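Local coordinates for adenylyl-sulfate kinase 1, chloroplastic (PDB 3UIE), which phosphorylates adenosine 5'-phosphosulfate with ATP to make 3'-phosphoadenylyl sulfate, the activated sulfate of the plant cell, at residues E77-N82 against I159-E164. Sequence-based numbering, arbitrary orientation.
Sequences EDRAEN and IDDPYE. With ADX (adenosine-5'-phosphosulfate), chain D.
R79, reaching out from helix 76-95, meets D161 of the loop before strand 171-173 in a long salt bridge, NE to OD2 3.7 Å. The carboxylate oxygen sits well out of the guanidinium plane, so charge alone joins the two; D161 OD2 takes its hydrogen bond from Y108 instead, and R79 NE makes a weak one to F74 O.

The stronger hydrogen bonds go to adenosine-5'-phosphosulfate. Extended from CG to NE, the arginine chain runs past the sulfate, and NH1 donates to its O2B at 2.9 Å, while NH2, weakly hydrogen-bonded to G155 O, comes within 2.7 Å of adenine N1, which lies at the guanidinium edge. One turn on, N82 has CG anti to its backbone N (chi1 -178°), which brings ND2 within reach of both acid groups: it donates to sulfate O1B at 2.8 Å and, weakly, to phosphate O1A at 2.9 Å. N69 ND2 bonds to N82 OD1 and helps fix how the amide is turned.

A leucine in place of R79 would probably leave sulfate O2B without this donor and D161 without its opposing charge.

The helix thus supplies R79 and N82 to the substrate pocket of an APS kinase, a P-loop NTPase fold, with D161 a second-shell charge behind R79, which spans sulfate and adenine.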
loop_
_atom_site.group_PDB
_atom_site.type_symbol
_atom_site.label_atom_id
_atom_site.label_comp_id
_atom_site.label_asym_id
_atom_site.label_seq_id
_atom_site.Cartn_x
_atom_site.Cartn_y
_atom_site.Cartn_z
ATOM N N GLU A 77 -4.823 1.595 -21.649
ATOM C CA GLU A 77 -3.702 2.243 -20.969
ATOM C C GLU A 77 -3.979 2.388 -19.474
ATOM O O GLU A 77 -3.057 2.374 -18.655
ATOM C CB GLU A 77 -3.395 3.610 -21.587
ATOM C CG GLU A 77 -3.455 3.636 -23.107
ATOM C CD GLU A 77 -4.881 3.623 -23.631
ATOM O OE1 GLU A 77 -5.782 4.097 -22.909
ATOM O OE2 GLU A 77 -5.105 3.138 -24.760
ATOM N N ASP A 78 -5.252 2.538 -19.125
ATOM C CA ASP A 78 -5.633 2.731 -17.733
ATOM C C ASP A 78 -5.672 1.398 -17.001
ATOM O O ASP A 78 -5.426 1.349 -15.799
ATOM C CB ASP A 78 -6.972 3.468 -17.620
ATOM C CG ASP A 78 -6.821 4.987 -17.738
ATOM O OD1 ASP A 78 -5.745 5.461 -18.164
ATOM O OD2 ASP A 78 -7.784 5.710 -17.403
ATOM N N ARG A 79 -5.978 0.318 -17.720
ATOM C CA ARG A 79 -5.855 -1.022 -17.145
ATOM C C ARG A 79 -4.391 -1.317 -16.806
ATOM O O ARG A 79 -4.086 -1.860 -15.746
ATOM C CB ARG A 79 -6.394 -2.100 -18.093
ATOM C CG ARG A 79 -7.913 -2.137 -18.231
ATOM C CD ARG A 79 -8.338 -3.389 -18.987
ATOM N NE ARG A 79 -9.684 -3.308 -19.545
ATOM C CZ ARG A 79 -10.729 -4.003 -19.101
ATOM N NH1 ARG A 79 -10.594 -4.832 -18.070
ATOM N NH2 ARG A 79 -11.913 -3.867 -19.694
ATOM N N ALA A 80 -3.484 -0.957 -17.710
ATOM C CA ALA A 80 -2.057 -1.148 -17.466
ATOM C C ALA A 80 -1.583 -0.355 -16.234
ATOM O O ALA A 80 -0.832 -0.868 -15.396
ATOM C CB ALA A 80 -1.247 -0.764 -18.703
ATOM N N GLU A 81 -2.021 0.898 -16.121
ATOM C CA GLU A 81 -1.664 1.728 -14.972
ATOM C C GLU A 81 -2.285 1.181 -13.683
ATOM O O GLU A 81 -1.648 1.170 -12.633
ATOM C CB GLU A 81 -2.095 3.184 -15.197
ATOM C CG GLU A 81 -1.767 4.118 -14.043
ATOM C CD GLU A 81 -0.275 4.293 -13.813
ATOM O OE1 GLU A 81 0.551 3.721 -14.565
ATOM O OE2 GLU A 81 0.066 5.020 -12.861
ATOM N N ASN A 82 -3.526 0.719 -13.779
ATOM C CA ASN A 82 -4.203 0.091 -12.650
ATOM C C ASN A 82 -3.369 -1.079 -12.119
ATOM O O ASN A 82 -3.101 -1.178 -10.929
ATOM C CB ASN A 82 -5.582 -0.409 -13.098
ATOM C CG ASN A 82 -6.379 -1.031 -11.970
ATOM O OD1 ASN A 82 -6.506 -0.455 -10.888
ATOM N ND2 ASN A 82 -6.927 -2.209 -12.219
ATOM N N ILE A 159 -15.035 -10.057 -24.074
ATOM C CA ILE A 159 -16.060 -9.784 -25.076
ATOM C C ILE A 159 -15.484 -8.909 -26.185
ATOM O O ILE A 159 -15.413 -9.325 -27.338
ATOM C CB ILE A 159 -17.274 -9.062 -24.455
ATOM C CG1 ILE A 159 -17.930 -9.941 -23.389
ATOM C CG2 ILE A 159 -18.282 -8.641 -25.538
ATOM C CD1 ILE A 159 -18.350 -11.293 -23.884
ATOM N N ASP A 160 -15.057 -7.703 -25.816
ATOM C CA ASP A 160 -14.537 -6.719 -26.768
ATOM C C ASP A 160 -13.130 -6.246 -26.398
ATOM O O ASP A 160 -12.635 -5.253 -26.933
ATOM C CB ASP A 160 -15.485 -5.523 -26.865
ATOM C CG ASP A 160 -16.799 -5.880 -27.534
ATOM O OD1 ASP A 160 -17.869 -5.448 -27.049
ATOM O OD2 ASP A 160 -16.758 -6.604 -28.550
ATOM N N ASP A 161 -12.492 -6.965 -25.479
ATOM C CA ASP A 161 -11.114 -6.682 -25.089
ATOM C C ASP A 161 -10.475 -8.003 -24.680
ATOM O O ASP A 161 -11.145 -8.872 -24.124
ATOM C CB ASP A 161 -11.064 -5.673 -23.942
ATOM C CG ASP A 161 -9.726 -4.951 -23.856
ATOM O OD1 ASP A 161 -9.310 -4.328 -24.856
ATOM O OD2 ASP A 161 -9.080 -5.014 -22.789
ATOM N N PRO A 162 -9.184 -8.181 -24.985
ATOM C CA PRO A 162 -8.622 -9.519 -24.771
ATOM C C PRO A 162 -8.314 -9.840 -23.310
ATOM O O PRO A 162 -7.969 -8.949 -22.535
ATOM C CB PRO A 162 -7.331 -9.493 -25.601
ATOM C CG PRO A 162 -6.967 -8.052 -25.697
ATOM C CD PRO A 162 -8.263 -7.291 -25.712
ATOM N N TYR A 163 -8.482 -11.103 -22.935
ATOM C CA TYR A 163 -7.902 -11.598 -21.699
ATOM C C TYR A 163 -6.784 -12.543 -22.095
ATOM O O TYR A 163 -7.006 -13.468 -22.881
ATOM C CB TYR A 163 -8.908 -12.339 -20.797
ATOM C CG TYR A 163 -8.207 -12.869 -19.556
ATOM C CD1 TYR A 163 -7.968 -12.040 -18.461
ATOM C CD2 TYR A 163 -7.730 -14.170 -19.508
ATOM C CE1 TYR A 163 -7.290 -12.506 -17.339
ATOM C CE2 TYR A 163 -7.060 -14.644 -18.399
ATOM C CZ TYR A 163 -6.832 -13.807 -17.321
ATOM O OH TYR A 163 -6.149 -14.280 -16.222
ATOM N N GLU A 164 -5.586 -12.300 -21.567
ATOM C CA GLU A 164 -4.417 -13.118 -21.867
ATOM C C GLU A 164 -4.047 -14.013 -20.688
ATOM O O GLU A 164 -3.489 -13.542 -19.702
ATOM C CB GLU A 164 -3.243 -12.214 -22.256
ATOM C CG GLU A 164 -3.569 -11.313 -23.450
ATOM C CD GLU A 164 -2.455 -10.339 -23.798
ATOM O OE1 GLU A 164 -1.659 -9.992 -22.904
ATOM O OE2 GLU A 164 -2.378 -9.917 -24.971
HETATM S SB ADX D . -8.541 -4.519 -14.582
HETATM O O1B ADX D . -8.139 -3.141 -14.620
HETATM O O2B ADX D . -8.629 -5.024 -15.971
HETATM O O3B ADX D . -7.563 -5.350 -13.852
HETATM P PA ADX D . -10.284 -4.570 -12.418
HETATM O O1A ADX D . -9.479 -3.492 -11.740
HETATM O O2A ADX D . -10.176 -5.904 -11.695
HETATM O O3A ADX D . -9.910 -4.667 -13.966
HETATM O "O5'" ADX D . -11.785 -4.089 -12.412
HETATM C "C5'" ADX D . -12.799 -4.993 -12.735
HETATM C "C4'" ADX D . -14.104 -4.683 -12.214
HETATM O "O4'" ADX D . -14.572 -3.477 -12.807
HETATM C "C3'" ADX D . -15.045 -5.766 -12.599
HETATM O "O3'" ADX D . -15.625 -6.282 -11.441
HETATM C "C2'" ADX D . -16.082 -5.155 -13.324
HETATM O "O2'" ADX D . -17.202 -5.233 -12.507
HETATM C "C1'" ADX D . -15.769 -3.719 -13.481
HETATM N N9 ADX D . -15.759 -3.310 -14.860
HETATM C C8 ADX D . -16.338 -2.193 -15.359
HETATM N N7 ADX D . -16.050 -2.104 -16.670
HETATM C C5 ADX D . -15.287 -3.167 -17.003
HETATM C C6 ADX D . -14.697 -3.612 -18.202
HETATM N N6 ADX D . -14.854 -2.850 -19.400
HETATM N N1 ADX D . -13.978 -4.762 -18.214
HETATM C C2 ADX D . -13.820 -5.475 -17.086
HETATM N N3 ADX D . -14.373 -5.073 -15.918
HETATM C C4 ADX D . -15.099 -3.936 -15.848
#